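Local coordinates for protein beta-ketoacyl synthase (Burkholderia phymatum, PDB 4EWG) that probably catalyses the condensation step of fatty acid chain elongation on acyl carrier protein, as a beta-ketoacyl-ACP synthase of the thiolase-like superfamily, at residues L49-A54 and P201-F206; H220-P225 and G232-E237. All blocks are in the same frame, centred on the assembly; numbering follows the deposited sequence.

Contact 1. Residues L49-A54 and P201-F206; sequences LHTRLA and PAVAVF
Thr51 OG1 is held by two backbone groups: it accepts from Leu53 N at 3.1 Å, which makes an ST turn, and it also bonds to the carbonyl of Ser213. With OG1 anti to the backbone N (chi1 -167°), the methyl is left between the backbone N and the carbonyl carbon and is turned onto the helix. There Thr51 CG2 meets Val203 CG1 at 3.5 Å, tighter than an ordinary carbon contact, the two side chains crossing at about a right angle. Threonine suits this place because one branch holds the turn while the other packs. Beside it, Leu49 sends CD2 over the helix backbone, 3.8 Å from Ala204 CA and 4.1 Å from Ala204 CB; the small alanine lets the branch come this near. In the thiolase-like fold this joins the loop before strand 53-54 to the short helix 200-207, which follows the core strand 189-196. Met131 and Met125 of the second subunit pack on Leu49 and Ala204 respectively, which places this edge of the contact at the dimer interface. Within the loop, Arg52 NH1 bridges two backbone carbonyls, reaching Leu49 O at 2.8 Å and Thr51 O at 2.9 Å. Thr51 O lies in the guanidinium plane, whereas Leu49 O is tilted out of it. Just past the 201-206 segment, the carboxylate of Asp207 accepts from the backbone N of both His50 and Thr51.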
ATOM      1  N   LEU A  49     -21.336  17.866  -8.669  1.00 29.64           N
ATOM      2  CA  LEU A  49     -20.620  18.265  -7.444  1.00 28.39           C
ATOM      3  C   LEU A  49     -21.359  19.426  -6.809  1.00 28.82           C
ATOM      4  O   LEU A  49     -21.679  20.383  -7.481  1.00 28.31           O
ATOM      5  CB  LEU A  49     -19.212  18.701  -7.736  1.00 28.00           C
ATOM      6  CG  LEU A  49     -18.200  17.590  -7.995  1.00 26.98           C
ATOM      7  CD1 LEU A  49     -16.855  18.224  -8.291  1.00 26.18           C
ATOM      8  CD2 LEU A  49     -18.135  16.640  -6.814  1.00 25.13           C
ATOM      9  N   HIS A  50     -21.625  19.319  -5.516  1.00 27.72           N
ATOM     10  CA  HIS A  50     -22.262  20.375  -4.773  1.00 28.22           C
ATOM     11  C   HIS A  50     -21.272  21.395  -4.357  1.00 27.51           C
ATOM     12  O   HIS A  50     -21.518  22.596  -4.479  1.00 27.72           O
ATOM     13  CB  HIS A  50     -22.971  19.794  -3.566  1.00 29.45           C
ATOM     14  CG  HIS A  50     -24.110  18.859  -3.936  1.00 30.24           C
ATOM     15  ND1 HIS A  50     -24.108  17.538  -3.624  1.00 31.42           N
ATOM     16  CD2 HIS A  50     -25.251  19.084  -4.659  1.00 31.52           C
ATOM     17  CE1 HIS A  50     -25.228  16.968  -4.101  1.00 31.49           C
ATOM     18  NE2 HIS A  50     -25.919  17.905  -4.746  1.00 32.38           N
ATOM     19  N   THR A  51     -20.112  20.959  -3.876  1.00 26.46           N
ATOM     20  CA  THR A  51     -19.105  21.934  -3.451  1.00 26.10           C
ATOM     21  C   THR A  51     -18.447  22.618  -4.641  1.00 26.69           C
ATOM     22  O   THR A  51     -18.274  22.021  -5.676  1.00 26.00           O
ATOM     23  CB  THR A  51     -18.024  21.333  -2.537  1.00 24.51           C
ATOM     24  OG1 THR A  51     -17.278  22.394  -1.930  1.00 24.63           O
ATOM     25  CG2 THR A  51     -17.087  20.445  -3.288  1.00 23.79           C
ATOM     26  N   ARG A  52     -18.079  23.880  -4.444  1.00 28.13           N
ATOM     27  CA  ARG A  52     -17.184  24.600  -5.336  1.00 28.74           C
ATOM     28  C   ARG A  52     -15.951  25.122  -4.572  1.00 28.36           C
ATOM     29  O   ARG A  52     -15.388  26.160  -4.925  1.00 28.99           O
ATOM     30  CB  ARG A  52     -17.941  25.762  -6.002  1.00 30.41           C
ATOM     31  CG  ARG A  52     -19.021  25.308  -6.975  1.00 31.18           C
ATOM     32  CD  ARG A  52     -18.387  24.670  -8.195  1.00 31.59           C
ATOM     33  NE  ARG A  52     -19.375  24.201  -9.155  1.00 32.30           N
ATOM     34  CZ  ARG A  52     -19.945  23.004  -9.141  1.00 32.19           C
ATOM     35  NH1 ARG A  52     -19.650  22.123  -8.204  1.00 31.67           N
ATOM     36  NH2 ARG A  52     -20.829  22.694 -10.072  1.00 33.91           N
ATOM     37  N   LEU A  53     -15.540  24.405  -3.530  1.00 27.01           N
ATOM     38  CA  LEU A  53     -14.389  24.835  -2.705  1.00 26.63           C
ATOM     39  C   LEU A  53     -13.226  23.847  -2.770  1.00 25.71           C
ATOM     40  O   LEU A  53     -13.447  22.640  -2.829  1.00 24.58           O
ATOM     41  CB  LEU A  53     -14.820  24.975  -1.244  1.00 26.62           C
ATOM     42  CG  LEU A  53     -16.019  25.883  -0.971  1.00 27.30           C
ATOM     43  CD1 LEU A  53     -16.512  25.714   0.463  1.00 27.15           C
ATOM     44  CD2 LEU A  53     -15.603  27.307  -1.262  1.00 27.25           C
ATOM     45  N   ALA A  54     -11.998  24.373  -2.743  1.00 25.10           N
ATOM     46  CA  ALA A  54     -10.783  23.562  -2.622  1.00 24.47           C
ATOM     47  C   ALA A  54      -9.691  24.437  -2.060  1.00 24.37           C
ATOM     48  O   ALA A  54      -9.841  25.672  -2.034  1.00 25.66           O
ATOM     49  CB  ALA A  54     -10.340  23.017  -3.974  1.00 24.56           C
ATOM     50  N   PRO A 201     -12.634  14.177  -9.270  1.00 16.46           N
ATOM     51  CA  PRO A 201     -12.890  12.882  -8.670  1.00 16.44           C
ATOM     52  C   PRO A 201     -12.451  12.778  -7.226  1.00 16.13           C
ATOM     53  O   PRO A 201     -13.154  12.169  -6.428  1.00 16.50           O
ATOM     54  CB  PRO A 201     -12.084  11.919  -9.544  1.00 15.92           C
ATOM     55  CG  PRO A 201     -12.059  12.589 -10.861  1.00 16.58           C
ATOM     56  CD  PRO A 201     -11.950  14.055 -10.566  1.00 16.55           C
ATOM     57  N   ALA A 202     -11.297  13.338  -6.889  1.00 16.15           N
ATOM     58  CA  ALA A 202     -10.839  13.321  -5.508  1.00 16.33           C
ATOM     59  C   ALA A 202     -11.900  14.014  -4.624  1.00 17.24           C
ATOM     60  O   ALA A 202     -12.180  13.555  -3.541  1.00 17.65           O
ATOM     61  CB  ALA A 202      -9.476  13.996  -5.366  1.00 15.95           C
ATOM     62  N   VAL A 203     -12.492  15.111  -5.102  1.00 18.43           N
ATOM     63  CA  VAL A 203     -13.510  15.794  -4.322  1.00 19.22           C
ATOM     64  C   VAL A 203     -14.833  15.006  -4.297  1.00 19.31           C
ATOM     65  O   VAL A 203     -15.469  14.916  -3.260  1.00 18.70           O
ATOM     66  CB  VAL A 203     -13.754  17.230  -4.776  1.00 20.33           C
ATOM     67  CG1 VAL A 203     -14.807  17.873  -3.902  1.00 20.82           C
ATOM     68  CG2 VAL A 203     -12.465  18.020  -4.650  1.00 21.09           C
ATOM     69  N   ALA A 204     -15.200  14.402  -5.423  1.00 19.50           N
ATOM     70  CA  ALA A 204     -16.422  13.550  -5.490  1.00 19.76           C
ATOM     71  C   ALA A 204     -16.460  12.458  -4.405  1.00 19.31           C
ATOM     72  O   ALA A 204     -17.536  12.099  -3.915  1.00 19.89           O
ATOM     73  CB  ALA A 204     -16.540  12.910  -6.866  1.00 19.77           C
ATOM     74  N   VAL A 205     -15.296  11.901  -4.075  1.00 18.71           N
ATOM     75  CA  VAL A 205     -15.171  10.877  -2.996  1.00 18.45           C
ATOM     76  C   VAL A 205     -15.932  11.332  -1.729  1.00 18.64           C
ATOM     77  O   VAL A 205     -16.740  10.614  -1.169  1.00 18.72           O
ATOM     78  CB  VAL A 205     -13.685  10.626  -2.633  1.00 17.41           C
ATOM     79  CG1 VAL A 205     -13.537   9.796  -1.382  1.00 16.96           C
ATOM     80  CG2 VAL A 205     -12.944   9.980  -3.791  1.00 17.60           C
ATOM     81  N   PHE A 206     -15.661  12.546  -1.314  1.00 19.06           N
ATOM     82  CA  PHE A 206     -16.293  13.119  -0.145  1.00 19.44           C
ATOM     83  C   PHE A 206     -17.616  13.845  -0.451  1.00 19.83           C
ATOM     84  O   PHE A 206     -18.527  13.850   0.381  1.00 19.81           O
ATOM     85  CB  PHE A 206     -15.302  14.046   0.528  1.00 19.29           C
ATOM     86  CG  PHE A 206     -14.049  13.351   0.922  1.00 19.36           C
ATOM     87  CD1 PHE A 206     -14.003  12.585   2.091  1.00 19.17           C
ATOM     88  CD2 PHE A 206     -12.913  13.391   0.105  1.00 19.52           C
ATOM     89  CE1 PHE A 206     -12.835  11.914   2.451  1.00 19.15           C
ATOM     90  CE2 PHE A 206     -11.733  12.696   0.457  1.00 18.99           C
ATOM     91  CZ  PHE A 206     -11.699  11.966   1.641  1.00 18.89           C
TER

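Contact 2. Residues H220-P225 and G232-E237; sequences HLTPRP and GLVVGE
Pro223 lays the CD corner of its ring against Val234 CG2, 3.8 Å away, and this is the close-packed part of the contact. The two side chains cross at about a right angle. Val234 CG2 stands beside its own backbone N, anti to the carbonyl carbon (CG1 has chi1 175°), and from there also approaches Pro223 N at 4.0 Å. Farther along the ring, Pro223 CB rests 3.7 Å from Gly232 O. The peptide bond before Pro223 is cis, a geometry that proline tolerates far better than other residues. Both segments belong to the long loop between helix 200-207 and strand 238-246, in the N-terminal ketosynthase region; no direct hydrogen bond links them, and the backbone of Val234 pairs instead with His339. Packing is looser beside the ring, where Thr222 OG1 and Gly232 O are 4.4 Å apart and a water fills in. It lies 3.0 Å from Thr222 OG1 and 2.9 Å from Gly232 O, to which it can donate, though acceptors nearby outnumber its protons. Thr222 OG1 has a second partner in Ser213 OG. Gly232 suits its positive phi (123°, psi 178°), where a CB would strike the carbonyl O of the preceding residue. On the far side of the 220-225 segment, Arg224 NH2 donates to Leu221 O at 2.8 Å, with that oxygen in the guanidinium plane, while its NE forms a salt bridge with Asp227.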
ATOM      1  N   HIS A 220     -13.123  31.845   2.648  1.00 27.54           N
ATOM      2  CA  HIS A 220     -12.363  32.302   3.810  1.00 26.79           C
ATOM      3  C   HIS A 220     -12.928  31.866   5.137  1.00 26.15           C
ATOM      4  O   HIS A 220     -12.241  31.947   6.164  1.00 26.12           O
ATOM      5  CB  HIS A 220     -12.224  33.835   3.782  1.00 27.61           C
ATOM      6  CG  HIS A 220     -13.536  34.574   3.764  1.00 28.05           C
ATOM      7  ND1 HIS A 220     -14.458  34.408   2.781  1.00 27.77           N
ATOM      8  CD2 HIS A 220     -14.063  35.516   4.634  1.00 28.47           C
ATOM      9  CE1 HIS A 220     -15.511  35.192   3.025  1.00 28.17           C
ATOM     10  NE2 HIS A 220     -15.281  35.861   4.154  1.00 28.67           N
ATOM     11  N   LEU A 221     -14.174  31.401   5.145  1.00 25.65           N
ATOM     12  CA  LEU A 221     -14.891  31.086   6.402  1.00 25.62           C
ATOM     13  C   LEU A 221     -15.069  29.569   6.649  1.00 25.24           C
ATOM     14  O   LEU A 221     -15.730  29.158   7.618  1.00 25.42           O
ATOM     15  CB  LEU A 221     -16.259  31.824   6.435  1.00 25.92           C
ATOM     16  CG  LEU A 221     -16.200  33.373   6.517  1.00 26.52           C
ATOM     17  CD1 LEU A 221     -17.556  34.054   6.707  1.00 26.66           C
ATOM     18  CD2 LEU A 221     -15.262  33.786   7.635  1.00 26.42           C
ATOM     19  N   THR A 222     -14.466  28.746   5.789  1.00 24.32           N
ATOM     20  CA  THR A 222     -14.675  27.295   5.836  1.00 23.38           C
ATOM     21  C   THR A 222     -13.375  26.630   5.339  1.00 22.67           C
ATOM     22  O   THR A 222     -12.708  27.178   4.445  1.00 22.72           O
ATOM     23  CB  THR A 222     -15.916  26.899   4.972  1.00 23.14           C
ATOM     24  OG1 THR A 222     -16.220  25.524   5.141  1.00 21.64           O
ATOM     25  CG2 THR A 222     -15.684  27.210   3.442  1.00 23.02           C
ATOM     26  N   PRO A 223     -13.015  25.468   5.902  1.00 21.55           N
ATOM     27  CA  PRO A 223     -13.722  24.620   6.875  1.00 21.27           C
ATOM     28  C   PRO A 223     -13.519  25.124   8.292  1.00 21.48           C
ATOM     29  O   PRO A 223     -12.752  26.048   8.501  1.00 21.41           O
ATOM     30  CB  PRO A 223     -13.059  23.269   6.686  1.00 20.54           C
ATOM     31  CG  PRO A 223     -11.629  23.620   6.305  1.00 20.45           C
ATOM     32  CD  PRO A 223     -11.719  24.884   5.514  1.00 21.08           C
ATOM     33  N   ARG A 224     -14.217  24.507   9.244  1.00 21.61           N
ATOM     34  CA  ARG A 224     -14.305  25.016  10.601  1.00 22.30           C
ATOM     35  C   ARG A 224     -14.228  23.877  11.627  1.00 22.03           C
ATOM     36  O   ARG A 224     -15.206  23.580  12.308  1.00 21.60           O
ATOM     37  CB  ARG A 224     -15.637  25.780  10.799  1.00 23.29           C
ATOM     38  CG  ARG A 224     -16.015  26.760   9.705  1.00 24.03           C
ATOM     39  CD  ARG A 224     -17.352  27.462  10.011  1.00 25.03           C
ATOM     40  NE  ARG A 224     -17.301  28.286  11.212  1.00 25.39           N
ATOM     41  CZ  ARG A 224     -16.845  29.531  11.257  1.00 26.40           C
ATOM     42  NH1 ARG A 224     -16.847  30.185  12.410  1.00 27.39           N
ATOM     43  NH2 ARG A 224     -16.393  30.142  10.171  1.00 26.43           N
ATOM     44  N   PRO A 225     -13.061  23.257  11.763  1.00 21.69           N
ATOM     45  CA  PRO A 225     -12.971  22.118  12.656  1.00 21.87           C
ATOM     46  C   PRO A 225     -13.486  22.403  14.067  1.00 22.36           C
ATOM     47  O   PRO A 225     -13.142  23.427  14.655  1.00 23.06           O
ATOM     48  CB  PRO A 225     -11.468  21.800  12.684  1.00 21.27           C
ATOM     49  CG  PRO A 225     -10.966  22.329  11.413  1.00 21.35           C
ATOM     50  CD  PRO A 225     -11.770  23.570  11.147  1.00 21.70           C
ATOM     51  N   GLY A 232     -18.792  20.691   6.898  1.00 21.65           N
ATOM     52  CA  GLY A 232     -18.007  19.766   6.094  1.00 20.51           C
ATOM     53  C   GLY A 232     -16.585  20.196   5.841  1.00 19.88           C
ATOM     54  O   GLY A 232     -16.157  21.262   6.262  1.00 19.97           O
ATOM     55  N   LEU A 233     -15.856  19.329   5.135  1.00 18.97           N
ATOM     56  CA  LEU A 233     -14.436  19.525   4.866  1.00 18.02           C
ATOM     57  C   LEU A 233     -14.203  20.267   3.574  1.00 17.86           C
ATOM     58  O   LEU A 233     -15.128  20.492   2.802  1.00 18.47           O
ATOM     59  CB  LEU A 233     -13.710  18.170   4.805  1.00 17.29           C
ATOM     60  CG  LEU A 233     -14.076  17.115   3.745  1.00 16.99           C
ATOM     61  CD1 LEU A 233     -13.477  17.408   2.355  1.00 16.52           C
ATOM     62  CD2 LEU A 233     -13.651  15.739   4.234  1.00 16.12           C
ATOM     63  N   VAL A 234     -12.961  20.665   3.363  1.00 17.06           N
ATOM     64  CA  VAL A 234     -12.521  21.164   2.077  1.00 16.72           C
ATOM     65  C   VAL A 234     -11.272  20.390   1.689  1.00 16.08           C
ATOM     66  O   VAL A 234     -10.328  20.264   2.465  1.00 15.69           O
ATOM     67  CB  VAL A 234     -12.240  22.691   2.126  1.00 17.23           C
ATOM     68  CG1 VAL A 234     -11.655  23.187   0.810  1.00 16.80           C
ATOM     69  CG2 VAL A 234     -13.518  23.453   2.528  1.00 17.48           C
ATOM     70  N   VAL A 235     -11.291  19.873   0.476  1.00 16.03           N
ATOM     71  CA  VAL A 235     -10.205  19.075  -0.073  1.00 15.61           C
ATOM     72  C   VAL A 235      -9.039  19.940  -0.545  1.00 15.97           C
ATOM     73  O   VAL A 235      -9.227  20.937  -1.230  1.00 16.76           O
ATOM     74  CB  VAL A 235     -10.736  18.242  -1.237  1.00 15.28           C
ATOM     75  CG1 VAL A 235      -9.622  17.637  -2.033  1.00 14.83           C
ATOM     76  CG2 VAL A 235     -11.659  17.166  -0.652  1.00 14.62           C
ATOM     77  N   GLY A 236      -7.841  19.545  -0.145  1.00 15.45           N
ATOM     78  CA  GLY A 236      -6.606  20.186  -0.565  1.00 15.53           C
ATOM     79  C   GLY A 236      -5.678  19.218  -1.275  1.00 15.01           C
ATOM     80  O   GLY A 236      -6.113  18.160  -1.771  1.00 14.63           O
ATOM     81  N   GLU A 237      -4.401  19.590  -1.351  1.00 14.70           N
ATOM     82  CA  GLU A 237      -3.412  18.790  -2.069  1.00 14.20           C
ATOM     83  C   GLU A 237      -1.991  19.093  -1.629  1.00 14.17           C
ATOM     84  O   GLU A 237      -1.758  20.021  -0.823  1.00 14.84           O
ATOM     85  CB  GLU A 237      -3.559  19.009  -3.578  1.00 14.37           C
ATOM     86  CG  GLU A 237      -3.254  20.421  -4.068  1.00 14.91           C
ATOM     87  CD  GLU A 237      -3.219  20.546  -5.573  1.00 15.07           C
ATOM     88  OE1 GLU A 237      -2.915  19.582  -6.223  1.00 14.54           O
ATOM     89  OE2 GLU A 237      -3.492  21.628  -6.138  1.00 16.21           O
TER
HETATM   90  O   HOH W   1     -17.005  23.818   7.417  1.00 20.55           O

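Overall arrangement
Contact 1 and contact 2 follow one another along the chain, yet their centres lie only about 11 Å apart and their residues touch directly. Leu53 CD1 packs 3.4 Å from Thr222 CG2, Ala54 CA lies 3.6 Å from Val234 CG1, and Phe206 CD1 meets Leu233 CD2 at 3.8 Å. Ser213 adds a polar link, its carbonyl bonding to Thr51 and its hydroxyl to Thr222. They differ in setting: the second subunit packs against contact 1 but does not touch the segments of contact 2. Both lie away from the calcium-binding residue His249; an imidazole, probably from crystallisation, sits about 6 Å from the Thr51 side chain.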